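Local structure of MDM10 isoform 1 (Saccharomyces cerevisiae, 7BTX) at residues Thr16-Gln21 / Ile158-Pro163; Thr33-Arg38 / Cys293-Phe298; Ser48-Ser51 / Thr55-Ser58; Ser58-Phe61 / Ile67-Ser70; Arg253-Ser258 / Gly262-Leu267. The protein tethers the endoplasmic reticulum to mitochondria as part of the ERMES complex and takes part in late assembly steps of the TOM translocase. One frame throughout, in Å; residues are numbered along the deposited sequence.

Contact 1 (Thr16-Gln21 / Ile158-Pro163); sequences THWSTQ and IKRLSP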
# COMPACT_ATOMS: atom_id res chain seq x y z
N THR D 16 6.00 -41.58 -15.31
CA THR D 16 5.26 -42.46 -16.19
C THR D 16 5.99 -42.73 -17.50
O THR D 16 5.44 -43.42 -18.36
CB THR D 16 3.88 -41.88 -16.47
OG1 THR D 16 4.00 -40.68 -17.23
CG2 THR D 16 3.19 -41.57 -15.17
N HIS D 17 7.21 -42.20 -17.64
CA HIS D 17 8.07 -42.35 -18.82
C HIS D 17 7.39 -41.86 -20.09
O HIS D 17 7.13 -42.62 -21.03
CB HIS D 17 8.55 -43.80 -18.97
CG HIS D 17 9.21 -44.34 -17.74
ND1 HIS D 17 10.28 -43.73 -17.13
CD2 HIS D 17 8.94 -45.45 -17.00
CE1 HIS D 17 10.64 -44.42 -16.07
NE2 HIS D 17 9.85 -45.47 -15.96
N TRP D 18 7.09 -40.56 -20.11
CA TRP D 18 6.49 -39.95 -21.29
C TRP D 18 7.54 -39.49 -22.30
O TRP D 18 7.22 -39.37 -23.49
CB TRP D 18 5.60 -38.78 -20.88
CG TRP D 18 4.93 -38.07 -22.02
CD1 TRP D 18 5.10 -36.78 -22.39
CD2 TRP D 18 3.99 -38.63 -22.95
NE1 TRP D 18 4.33 -36.48 -23.48
CE2 TRP D 18 3.64 -37.61 -23.85
CE3 TRP D 18 3.42 -39.89 -23.11
CZ2 TRP D 18 2.74 -37.80 -24.88
CZ3 TRP D 18 2.53 -40.08 -24.13
CH2 TRP D 18 2.19 -39.05 -25.00
N SER D 19 8.78 -39.27 -21.84
CA SER D 19 9.93 -38.88 -22.65
C SER D 19 9.69 -37.57 -23.40
O SER D 19 9.55 -37.56 -24.62
CB SER D 19 10.32 -39.99 -23.64
OG SER D 19 9.45 -40.00 -24.75
N THR D 20 9.61 -36.46 -22.65
CA THR D 20 9.38 -35.13 -23.22
C THR D 20 10.63 -34.50 -23.83
O THR D 20 10.62 -33.30 -24.12
CB THR D 20 8.82 -34.20 -22.15
OG1 THR D 20 8.70 -32.88 -22.68
CG2 THR D 20 9.74 -34.17 -20.94
N GLN D 21 11.71 -35.26 -24.02
CA GLN D 21 12.84 -34.75 -24.79
C GLN D 21 12.48 -34.60 -26.26
O GLN D 21 13.04 -33.76 -26.97
CB GLN D 21 14.07 -35.64 -24.61
CG GLN D 21 13.96 -37.06 -25.16
CD GLN D 21 13.48 -38.06 -24.12
OE1 GLN D 21 12.98 -37.67 -23.07
NE2 GLN D 21 13.63 -39.34 -24.41
N ILE D 158 -3.95 -34.29 -16.02
CA ILE D 158 -3.22 -35.07 -17.00
C ILE D 158 -3.84 -36.46 -16.99
O ILE D 158 -4.08 -37.03 -15.92
CB ILE D 158 -1.72 -35.15 -16.69
CG1 ILE D 158 -1.14 -33.77 -16.44
CG2 ILE D 158 -0.98 -35.79 -17.83
CD1 ILE D 158 0.24 -33.83 -15.87
N LYS D 159 -4.13 -36.99 -18.17
CA LYS D 159 -4.65 -38.34 -18.33
C LYS D 159 -3.80 -39.05 -19.37
O LYS D 159 -3.77 -38.63 -20.52
CB LYS D 159 -6.11 -38.33 -18.78
CG LYS D 159 -7.06 -37.51 -17.93
CD LYS D 159 -7.30 -38.16 -16.60
CE LYS D 159 -8.14 -39.41 -16.75
NZ LYS D 159 -8.31 -40.09 -15.43
N ARG D 160 -3.12 -40.13 -18.98
CA ARG D 160 -2.42 -40.94 -19.97
C ARG D 160 -3.35 -42.04 -20.45
O ARG D 160 -3.53 -43.08 -19.81
CB ARG D 160 -1.11 -41.49 -19.43
CG ARG D 160 -0.30 -42.12 -20.54
CD ARG D 160 1.12 -42.38 -20.16
NE ARG D 160 1.85 -43.00 -21.26
CZ ARG D 160 3.10 -43.43 -21.17
NH1 ARG D 160 3.69 -43.99 -22.22
NH2 ARG D 160 3.76 -43.32 -20.04
N LEU D 161 -3.95 -41.81 -21.61
CA LEU D 161 -5.07 -42.60 -22.11
C LEU D 161 -4.65 -43.92 -22.74
O LEU D 161 -5.49 -44.79 -22.95
CB LEU D 161 -5.86 -41.77 -23.12
CG LEU D 161 -6.35 -40.43 -22.60
CD1 LEU D 161 -6.98 -39.64 -23.72
CD2 LEU D 161 -7.34 -40.66 -21.49
N SER D 162 -3.37 -44.07 -23.03
CA SER D 162 -2.82 -45.15 -23.85
C SER D 162 -1.31 -45.07 -23.68
O SER D 162 -0.81 -44.02 -23.25
CB SER D 162 -3.27 -44.98 -25.30
OG SER D 162 -2.81 -45.98 -26.18
N PRO D 163 -0.53 -46.11 -23.97
CA PRO D 163 0.94 -46.00 -23.85
C PRO D 163 1.61 -45.07 -24.86
O PRO D 163 2.82 -44.85 -24.73
CB PRO D 163 1.40 -47.45 -24.07
CG PRO D 163 0.29 -48.10 -24.79
CD PRO D 163 -0.92 -47.52 -24.15
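Arg160, near the end of wall strand 152-162 in the mitochondrial beta-barrel, reaches to the end of the N-terminal helix 5-16 and meets Thr16, His17 and Trp18 there. Its CG stands anti to the backbone N (chi1 -171°) and the chain is extended from CG to NE, which carries the guanidinium well away from the strand. Trp18 CE3 lies over one face of that group, displaced toward its rim, and comes 3.9 Å from Arg160 NE. The indole and guanidinium planes are 79° apart, so this is a nearly perpendicular meeting and not a flat stack. Thr16 O sits at the guanidinium edge beside NH2, but the modelled spacing is too short for its bonding to be judged. His17 O approaches NH2 obliquely, at 3.6 Å. The carbonyls of Thr16 and His17, at the C-terminal end of the helix, would be expected to stabilise the positive charge. The arrangement joins the helix inside the barrel to the wall: His17 is the first residue to leave the helix, with positive phi, and the turn that follows brings Trp18 round to strands 165-174 and 179-189, where its ring packs on Gln166, Gln187 and Asp189. On the helix side Tyr13 meets the same indole, and Thr16 OG1 is bonded back to Phe12 O. The guanidinium is also fixed from its own segment. Arg160 NH1 donates to Pro163 O over 2.8 Å, with the acceptor near the guanidinium plane, and a weak bond of 3.5 Å runs from Arg160 NE to Ser162 O.

Contact 2 (Thr33-Arg38 / Cys293-Phe298); sequences TLLDFR and CAKYDF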
# COMPACT_ATOMS: atom_id res chain seq x y z
N THR D 33 17.73 -22.37 -20.54
CA THR D 33 18.29 -22.57 -19.22
C THR D 33 19.60 -21.81 -19.07
O THR D 33 19.88 -21.25 -18.00
CB THR D 33 18.50 -24.07 -18.99
OG1 THR D 33 17.23 -24.73 -19.03
CG2 THR D 33 19.15 -24.37 -17.65
N LEU D 34 20.38 -21.71 -20.15
CA LEU D 34 21.68 -21.07 -20.08
C LEU D 34 21.65 -19.58 -20.38
O LEU D 34 22.59 -18.88 -20.02
CB LEU D 34 22.65 -21.77 -21.03
CG LEU D 34 23.04 -23.15 -20.51
CD1 LEU D 34 23.87 -23.96 -21.46
CD2 LEU D 34 23.82 -22.93 -19.28
N LEU D 35 20.59 -19.08 -21.01
CA LEU D 35 20.57 -17.70 -21.45
C LEU D 35 19.50 -16.87 -20.76
O LEU D 35 19.78 -15.76 -20.29
CB LEU D 35 20.35 -17.62 -22.96
CG LEU D 35 21.23 -18.44 -23.89
CD1 LEU D 35 20.83 -18.14 -25.29
CD2 LEU D 35 22.67 -18.20 -23.69
N ASP D 36 18.27 -17.38 -20.69
CA ASP D 36 17.11 -16.59 -20.34
C ASP D 36 16.65 -16.80 -18.90
O ASP D 36 15.45 -16.76 -18.63
CB ASP D 36 15.96 -16.89 -21.30
CG ASP D 36 16.34 -16.67 -22.74
OD1 ASP D 36 17.18 -15.79 -23.01
OD2 ASP D 36 15.81 -17.38 -23.61
N PHE D 37 17.58 -17.02 -17.97
CA PHE D 37 17.18 -17.19 -16.58
C PHE D 37 16.81 -15.83 -15.97
O PHE D 37 16.97 -14.77 -16.58
CB PHE D 37 18.28 -17.89 -15.79
CG PHE D 37 19.62 -17.20 -15.82
CD1 PHE D 37 20.57 -17.55 -16.76
CD2 PHE D 37 19.95 -16.25 -14.86
CE1 PHE D 37 21.80 -16.93 -16.78
CE2 PHE D 37 21.18 -15.64 -14.88
CZ PHE D 37 22.10 -15.98 -15.84
N ARG D 38 16.29 -15.87 -14.75
CA ARG D 38 15.67 -14.72 -14.13
C ARG D 38 16.49 -14.25 -12.94
O ARG D 38 16.90 -15.07 -12.10
CB ARG D 38 14.24 -15.04 -13.70
CG ARG D 38 13.37 -13.82 -13.51
CD ARG D 38 13.24 -13.04 -14.80
NE ARG D 38 12.43 -13.75 -15.78
CZ ARG D 38 11.11 -13.63 -15.89
NH1 ARG D 38 10.45 -12.81 -15.08
NH2 ARG D 38 10.46 -14.32 -16.81
N CYS D 293 26.90 -21.97 -23.95
CA CYS D 293 25.85 -21.78 -24.96
C CYS D 293 26.08 -20.44 -25.64
O CYS D 293 26.04 -19.39 -25.00
CB CYS D 293 24.46 -21.84 -24.35
SG CYS D 293 23.11 -21.58 -25.51
N ALA D 294 26.29 -20.47 -26.96
CA ALA D 294 26.52 -19.26 -27.73
C ALA D 294 25.46 -19.12 -28.83
O ALA D 294 25.60 -19.60 -29.95
CB ALA D 294 27.92 -19.27 -28.32
N LYS D 295 24.38 -18.44 -28.49
CA LYS D 295 23.31 -18.22 -29.46
C LYS D 295 23.63 -17.03 -30.35
O LYS D 295 23.86 -15.93 -29.85
CB LYS D 295 21.98 -18.00 -28.76
CG LYS D 295 20.89 -17.50 -29.68
CD LYS D 295 19.53 -17.64 -29.06
CE LYS D 295 19.22 -16.47 -28.16
NZ LYS D 295 17.84 -16.54 -27.62
N TYR D 296 23.64 -17.25 -31.66
CA TYR D 296 23.73 -16.17 -32.63
C TYR D 296 22.36 -15.98 -33.25
O TYR D 296 21.88 -16.84 -33.99
CB TYR D 296 24.77 -16.46 -33.71
CG TYR D 296 24.71 -15.46 -34.84
CD1 TYR D 296 25.06 -14.14 -34.63
CD2 TYR D 296 24.30 -15.83 -36.11
CE1 TYR D 296 25.01 -13.21 -35.65
CE2 TYR D 296 24.24 -14.92 -37.14
CZ TYR D 296 24.60 -13.61 -36.90
OH TYR D 296 24.55 -12.69 -37.92
N ASP D 297 21.73 -14.85 -32.96
CA ASP D 297 20.41 -14.56 -33.48
C ASP D 297 20.55 -13.73 -34.76
O ASP D 297 21.62 -13.23 -35.09
CB ASP D 297 19.59 -13.84 -32.42
CG ASP D 297 18.12 -14.00 -32.62
OD1 ASP D 297 17.52 -14.84 -31.91
OD2 ASP D 297 17.55 -13.30 -33.47
N PHE D 298 19.44 -13.59 -35.49
CA PHE D 298 19.44 -12.84 -36.74
C PHE D 298 18.03 -12.35 -37.05
O PHE D 298 17.12 -12.52 -36.23
CB PHE D 298 20.00 -13.69 -37.89
CG PHE D 298 20.56 -12.89 -39.02
CD1 PHE D 298 21.53 -11.92 -38.80
CD2 PHE D 298 20.08 -13.07 -40.31
CE1 PHE D 298 22.04 -11.17 -39.84
CE2 PHE D 298 20.59 -12.32 -41.36
CZ PHE D 298 21.57 -11.37 -41.12
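Leu35 holds its CG anti to the carbonyl carbon (chi1 -51°), which directs the branch point toward strand 292-297, and chi2 near 180° spreads the two methyls to Cys293 and Lys295; the lysine chain itself bends at chi3 (83°) to curl round the leucine. The CD2 branch of Leu35 lies 3.9 Å from Cys293 SG and also touches the carbonyl oxygen of that residue. The other branch, CD1, rests against the aliphatic part of the lysine, 3.7 Å from Lys295 CB and equally near Lys295 CE, the two side chains running at a slant to one another. Beside it Leu34 sets its CD1 methyl 3.6 Å from Cys293 CB, so the cysteine is met by a leucine at its CB and by another at its sulfur. Cys293 and Lys295, two residues apart on the strand, both turn toward the 33-38 loop, and Ala294 between them turns away. The loop follows the short helix 30-33 and lies against the inner wall of the barrel; Lys428, from another part of that wall, takes Leu35 O and Phe37 O as acceptors and makes a cation-pi contact with Phe37. Thr281 of the adjoining strand 280-284 touches both Cys293 and Lys295. Asp36 OD2 stays 4.6 Å from Lys295 NZ, which is beyond a salt bridge. Adhesion is therefore essentially apolar: leucine methyls are matched to a thiol and to lysine methylenes, and the opposite charges at the margin can add at most a loose electrostatic attraction.

Contact 3 (Ser48-Ser51 / Thr55-Ser58); sequences SNKS and TFNS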
# COMPACT_ATOMS: atom_id res chain seq x y z
N SER D 48 7.76 -23.09 2.21
CA SER D 48 6.75 -23.99 1.67
C SER D 48 6.63 -25.21 2.57
O SER D 48 7.56 -25.56 3.31
CB SER D 48 7.09 -24.42 0.24
OG SER D 48 6.13 -25.33 -0.25
N ASN D 49 5.48 -25.87 2.50
CA ASN D 49 5.06 -26.76 3.57
C ASN D 49 4.25 -27.91 2.97
O ASN D 49 4.24 -28.12 1.75
CB ASN D 49 4.22 -25.99 4.59
CG ASN D 49 4.50 -26.40 5.99
OD1 ASN D 49 5.63 -26.71 6.35
ND2 ASN D 49 3.46 -26.43 6.81
N LYS D 50 3.58 -28.65 3.84
CA LYS D 50 2.65 -29.70 3.42
C LYS D 50 1.62 -29.87 4.53
O LYS D 50 1.99 -30.20 5.66
CB LYS D 50 3.38 -31.00 3.15
CG LYS D 50 2.60 -31.98 2.31
CD LYS D 50 3.51 -33.02 1.71
CE LYS D 50 2.74 -34.24 1.27
NZ LYS D 50 1.72 -33.89 0.25
N SER D 51 0.35 -29.67 4.20
CA SER D 51 -0.71 -29.66 5.20
C SER D 51 -1.35 -31.04 5.39
O SER D 51 -1.29 -31.62 6.48
CB SER D 51 -1.78 -28.65 4.79
OG SER D 51 -1.20 -27.38 4.56
N THR D 55 -1.97 -31.95 -0.03
CA THR D 55 -2.15 -30.50 0.02
C THR D 55 -0.85 -29.85 0.46
O THR D 55 -0.21 -30.34 1.40
CB THR D 55 -3.30 -30.14 0.96
OG1 THR D 55 -4.52 -30.67 0.44
CG2 THR D 55 -3.47 -28.68 1.09
N PHE D 56 -0.45 -28.78 -0.22
CA PHE D 56 0.78 -28.06 0.05
C PHE D 56 0.46 -26.60 0.31
O PHE D 56 -0.43 -26.03 -0.32
CB PHE D 56 1.77 -28.15 -1.13
CG PHE D 56 2.01 -29.54 -1.62
CD1 PHE D 56 3.07 -30.28 -1.13
CD2 PHE D 56 1.20 -30.10 -2.59
CE1 PHE D 56 3.30 -31.56 -1.58
CE2 PHE D 56 1.42 -31.37 -3.04
CZ PHE D 56 2.47 -32.10 -2.54
N ASN D 57 1.20 -26.01 1.24
CA ASN D 57 1.11 -24.59 1.54
C ASN D 57 2.40 -23.89 1.19
O ASN D 57 3.49 -24.39 1.49
CB ASN D 57 0.77 -24.36 3.01
CG ASN D 57 -0.70 -24.27 3.25
OD1 ASN D 57 -1.39 -23.49 2.61
ND2 ASN D 57 -1.21 -25.10 4.13
N SER D 58 2.27 -22.72 0.57
CA SER D 58 3.39 -21.85 0.28
C SER D 58 3.12 -20.49 0.90
O SER D 58 1.98 -20.13 1.19
CB SER D 58 3.59 -21.71 -1.23
OG SER D 58 4.62 -20.79 -1.54
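The side chain of Lys50 runs alongside that of Phe56, both heading in one direction, where the chain returns from Ser48-Ser51 into strand 55-62. The lysine leaves with CG anti to its N (chi1 -161°) and runs extended along the ring until a bend at chi4 (59°) brings NZ up to the Phe56 ring, near CE1 and CZ. Its CD is 3.6 Å from Phe56 CE1, and Lys50 NZ comes obliquely to 3.4 Å from Phe56 CZ; the hydrogen bond of this ammonium goes to Pro53 O, within the connecting turn. Phe56 also receives Asn49 O at its edge, near the ring plane, 3.8 Å from CD1. On the other side of the strand the CB atoms of Asn49 and Asn57 pass 4.1 Å apart. Asn57 OD1 is weakly bonded to Tyr148 OH, and Asn49 ND2 makes a weak bond to the backbone of a neighbouring protein chain. The modelled closeness of the Ser51 hydroxyl to the Asn57 amide is doubtful. Asn57 O collects two weak bonds, one from Asn49 N at 2.7 Å, strongly bent, and one from the Ser48 hydroxyl at 3.3 Å. Ser51 N to Thr55 O (2.9 Å) is the firmer link. Ser48 and Ser58 form an antiparallel non-hydrogen-bonded pair, after which the regular pairing lapses toward the turn. This is the hairpin between the first two strands of the barrel, next to the seam where Ser48 also bonds to the backbone of Tyr491 in the last strand.

Contact 4 (Ser58-Phe61 / Ile67-Ser70); sequences SLDF and INGS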
# COMPACT_ATOMS: atom_id res chain seq x y z
N SER D 58 2.27 -22.72 0.57
CA SER D 58 3.39 -21.85 0.28
C SER D 58 3.12 -20.49 0.90
O SER D 58 1.98 -20.13 1.19
CB SER D 58 3.59 -21.71 -1.23
OG SER D 58 4.62 -20.79 -1.54
N LEU D 59 4.20 -19.74 1.12
CA LEU D 59 4.11 -18.37 1.62
C LEU D 59 5.36 -17.64 1.20
O LEU D 59 6.46 -18.15 1.38
CB LEU D 59 3.96 -18.34 3.14
CG LEU D 59 3.80 -17.01 3.88
CD1 LEU D 59 2.91 -17.27 5.00
CD2 LEU D 59 5.10 -16.49 4.46
N ASP D 60 5.20 -16.43 0.69
CA ASP D 60 6.34 -15.60 0.35
C ASP D 60 6.05 -14.15 0.69
O ASP D 60 4.91 -13.70 0.65
CB ASP D 60 6.70 -15.72 -1.13
CG ASP D 60 5.50 -15.63 -2.04
OD1 ASP D 60 4.38 -15.81 -1.53
OD2 ASP D 60 5.67 -15.37 -3.24
N PHE D 61 7.12 -13.44 1.04
CA PHE D 61 7.06 -12.00 1.19
C PHE D 61 8.40 -11.43 0.76
O PHE D 61 9.44 -12.06 0.98
CB PHE D 61 6.72 -11.56 2.62
CG PHE D 61 7.74 -11.95 3.65
CD1 PHE D 61 7.74 -13.22 4.21
CD2 PHE D 61 8.68 -11.03 4.10
CE1 PHE D 61 8.67 -13.57 5.17
CE2 PHE D 61 9.61 -11.38 5.05
CZ PHE D 61 9.60 -12.65 5.59
N ILE D 67 3.13 -10.15 2.44
CA ILE D 67 2.91 -11.59 2.60
C ILE D 67 1.87 -12.10 1.61
O ILE D 67 0.75 -11.57 1.53
CB ILE D 67 2.49 -11.93 4.04
CG1 ILE D 67 3.59 -11.48 5.01
CG2 ILE D 67 2.18 -13.41 4.19
CD1 ILE D 67 3.43 -11.97 6.42
N ASN D 68 2.26 -13.11 0.83
CA ASN D 68 1.38 -13.81 -0.09
C ASN D 68 1.36 -15.27 0.32
O ASN D 68 2.00 -15.67 1.29
CB ASN D 68 1.84 -13.66 -1.55
CG ASN D 68 2.25 -12.25 -1.89
OD1 ASN D 68 1.47 -11.31 -1.75
ND2 ASN D 68 3.49 -12.09 -2.33
N GLY D 69 0.65 -16.09 -0.44
CA GLY D 69 0.57 -17.50 -0.12
C GLY D 69 -0.24 -18.23 -1.16
O GLY D 69 -0.83 -17.63 -2.06
N SER D 70 -0.26 -19.55 -1.01
CA SER D 70 -0.96 -20.41 -1.95
C SER D 70 -1.30 -21.73 -1.29
O SER D 70 -0.55 -22.22 -0.44
CB SER D 70 -0.12 -20.65 -3.21
OG SER D 70 0.79 -21.71 -3.01
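Ile67 packs against Leu59 and Phe61 at the start of the returning arm of a beta hairpin, whose strands 55-62 and 68-76 are neighbours in the barrel wall and run antiparallel, 163° apart. The isoleucine CG2 branch lies 4.0 Å from Leu59 CG, crossing it at a slant, while Ile67 CG1 reaches to 3.9 Å from Phe61 CB. Its carbonyl oxygen accepts a hydrogen bond from a basic side chain of a neighbouring protein chain. Asn68 follows with the backbone bond to Asp60 O, 2.7 Å long, its donor nearly in line with the C=O; the return bond, Asp60 N to Asn68 O, is weak. Their side chains emerge on one face. Asp60 CG stands between its backbone N and carbonyl carbon (chi1 46°), which swings OD1 across to lie beside Asn68 CB, and His44 touches Asp60 from the preceding strand. With an alanine here the carboxylate and its packing are gone, and a gap would probably open beside Asn68 CB and His44. Gly69 comes next, its CA passing 4.0 Å from Leu59 CA. Ser70 closes the segment, packing on Arg145 and Tyr147 of strand 140-147. It forms a hydrogen-bonded pair with Ser58: Ser70 N donates to Ser58 O over 3.2 Å, and Ser58 N to Ser70 O is 3.0 Å and nearly straight, with an angle of 169° at the hydrogen.

Contact 5 (Arg253-Ser258 / Gly262-Leu267); sequences RYYTHS and GRPLTL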
# COMPACT_ATOMS: atom_id res chain seq x y z
N ARG D 253 17.33 -29.09 -34.28
CA ARG D 253 18.36 -29.45 -33.31
C ARG D 253 19.12 -30.70 -33.75
O ARG D 253 18.64 -31.50 -34.55
CB ARG D 253 17.78 -29.68 -31.92
CG ARG D 253 16.96 -30.93 -31.78
CD ARG D 253 16.47 -31.13 -30.35
NE ARG D 253 17.55 -31.43 -29.43
CZ ARG D 253 18.03 -32.65 -29.21
NH1 ARG D 253 17.51 -33.69 -29.85
NH2 ARG D 253 19.02 -32.84 -28.35
N TYR D 254 20.34 -30.84 -33.23
CA TYR D 254 21.26 -31.89 -33.67
C TYR D 254 22.19 -32.23 -32.52
O TYR D 254 23.20 -31.55 -32.30
CB TYR D 254 22.02 -31.44 -34.91
CG TYR D 254 23.16 -32.33 -35.33
CD1 TYR D 254 22.93 -33.66 -35.68
CD2 TYR D 254 24.46 -31.85 -35.41
CE1 TYR D 254 23.97 -34.48 -36.08
CE2 TYR D 254 25.50 -32.66 -35.81
CZ TYR D 254 25.25 -33.97 -36.14
OH TYR D 254 26.29 -34.78 -36.54
N TYR D 255 21.87 -33.29 -31.79
CA TYR D 255 22.63 -33.72 -30.63
C TYR D 255 23.80 -34.58 -31.08
O TYR D 255 23.63 -35.45 -31.94
CB TYR D 255 21.72 -34.49 -29.68
CG TYR D 255 22.24 -34.68 -28.28
CD1 TYR D 255 22.93 -35.83 -27.92
CD2 TYR D 255 22.02 -33.72 -27.30
CE1 TYR D 255 23.39 -36.02 -26.64
CE2 TYR D 255 22.48 -33.89 -26.01
CZ TYR D 255 23.17 -35.04 -25.69
OH TYR D 255 23.63 -35.23 -24.41
N THR D 256 24.99 -34.33 -30.54
CA THR D 256 26.20 -34.99 -31.02
C THR D 256 27.01 -35.41 -29.79
O THR D 256 26.50 -35.29 -28.67
CB THR D 256 26.98 -34.03 -31.95
OG1 THR D 256 26.05 -33.32 -32.76
CG2 THR D 256 27.86 -34.78 -32.95
N HIS D 257 28.22 -35.93 -29.97
CA HIS D 257 29.20 -36.12 -28.91
C HIS D 257 30.59 -35.82 -29.46
O HIS D 257 30.79 -35.71 -30.67
CB HIS D 257 29.15 -37.53 -28.32
CG HIS D 257 28.03 -37.75 -27.35
ND1 HIS D 257 26.76 -38.12 -27.74
CD2 HIS D 257 28.00 -37.67 -26.00
CE1 HIS D 257 25.99 -38.25 -26.67
NE2 HIS D 257 26.72 -37.97 -25.60
N SER D 258 31.55 -35.69 -28.55
CA SER D 258 32.94 -35.43 -28.93
C SER D 258 33.86 -35.90 -27.82
O SER D 258 33.40 -36.28 -26.74
CB SER D 258 33.18 -33.95 -29.25
OG SER D 258 32.67 -33.62 -30.53
N GLY D 262 34.95 -34.17 -22.75
CA GLY D 262 33.84 -34.99 -22.33
C GLY D 262 32.60 -34.14 -22.40
O GLY D 262 32.28 -33.42 -21.45
N ARG D 263 31.88 -34.25 -23.52
CA ARG D 263 30.85 -33.27 -23.85
C ARG D 263 29.99 -33.73 -25.02
O ARG D 263 30.50 -34.30 -25.99
CB ARG D 263 31.49 -31.92 -24.20
CG ARG D 263 32.65 -31.99 -25.20
CD ARG D 263 33.54 -30.77 -25.10
NE ARG D 263 33.24 -29.79 -26.14
CZ ARG D 263 33.90 -28.64 -26.30
NH1 ARG D 263 33.56 -27.81 -27.27
NH2 ARG D 263 34.90 -28.33 -25.49
N PRO D 264 28.69 -33.53 -24.94
CA PRO D 264 27.88 -33.51 -26.16
C PRO D 264 27.89 -32.15 -26.83
O PRO D 264 28.59 -31.24 -26.37
CB PRO D 264 26.48 -33.87 -25.65
CG PRO D 264 26.48 -33.41 -24.25
CD PRO D 264 27.86 -33.66 -23.74
N LEU D 265 27.14 -32.00 -27.91
CA LEU D 265 26.97 -30.72 -28.57
C LEU D 265 25.51 -30.59 -28.99
O LEU D 265 24.83 -31.60 -29.16
CB LEU D 265 27.88 -30.59 -29.79
CG LEU D 265 29.38 -30.37 -29.62
CD1 LEU D 265 30.13 -31.68 -29.49
CD2 LEU D 265 29.92 -29.59 -30.79
N THR D 266 25.02 -29.36 -29.16
CA THR D 266 23.65 -29.18 -29.60
C THR D 266 23.54 -27.97 -30.51
O THR D 266 23.41 -26.84 -30.03
CB THR D 266 22.69 -29.04 -28.41
OG1 THR D 266 22.88 -30.12 -27.50
CG2 THR D 266 21.25 -29.05 -28.88
N LEU D 267 23.61 -28.19 -31.82
CA LEU D 267 23.41 -27.10 -32.76
C LEU D 267 21.94 -27.03 -33.14
O LEU D 267 21.32 -28.04 -33.45
CB LEU D 267 24.28 -27.29 -34.00
CG LEU D 267 25.78 -27.00 -33.90
CD1 LEU D 267 26.56 -28.19 -33.37
CD2 LEU D 267 26.32 -26.57 -35.25
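Tyr255-Thr266 and their neighbours pair strands 253-258 and 263-267 antiparallel, the short axes 153° apart, in a hairpin where the bond from Thr256 N to Leu265 O (3.1 Å) is firm while those from Leu267 N to Tyr254 O, Leu265 N to Thr256 O and Ser258 N to Arg263 O are weak. On one face Pro264 meets two aromatic rings, which approach its CB from directions roughly at right angles. The CG of Tyr255 is anti to the backbone N (chi1 -164°), and the phenol therefore extends alongside the proline: Tyr255 CZ is 3.5 Å from Pro264 CB, and its OH 3.4 Å from Pro264 CG. Nearer the root of the same ring, CD2 passes Thr266 OG1 at 3.7 Å. His257 supplies a CH-pi contact, Pro264 CB standing over the face of the imidazole 4.2 Å from its centroid. A serine in place of Tyr255 would probably leave one side of the Pro264 ring without its apolar neighbour and open a gap next to Thr266. On the other face Leu265 CD1 meets the hydroxyl of Ser258, 3.4 Å from OG, which is itself bonded to His257 O. Thr256 OG1 lies over the rim of the Tyr254 ring and bonds weakly to Tyr254 O. Strands 230-240 and 280-284 flank the hairpin in the barrel wall. Since most of the backbone bonds are long or bent, cohesion here probably owes much to ring-on-proline and methyl contacts.

Contacts 3 and 4 use consecutive parts of strand 55-62, pairing it with its two neighbours: they share Ser58, their centres are about 11 Å apart, and Asn57 OD1 of contact 3 packs 3.4 Å from Ser70 O of contact 4. Contacts 2 and 5 lie on another part of the wall, where strands 245-258, 263-269, 280-284 and 292-297 follow one another, with centres about 16 Å apart and nearest atoms about 7 Å. Contacts 1 and 2 fasten the N-terminal region to the wall on opposite sides of the chain's centre, about 29 Å between centres. Contact 1 comes within about 5 Å of contact 5, nearest atoms, without touching, whereas contacts 4 and 5 lie about 41 Å apart between centres.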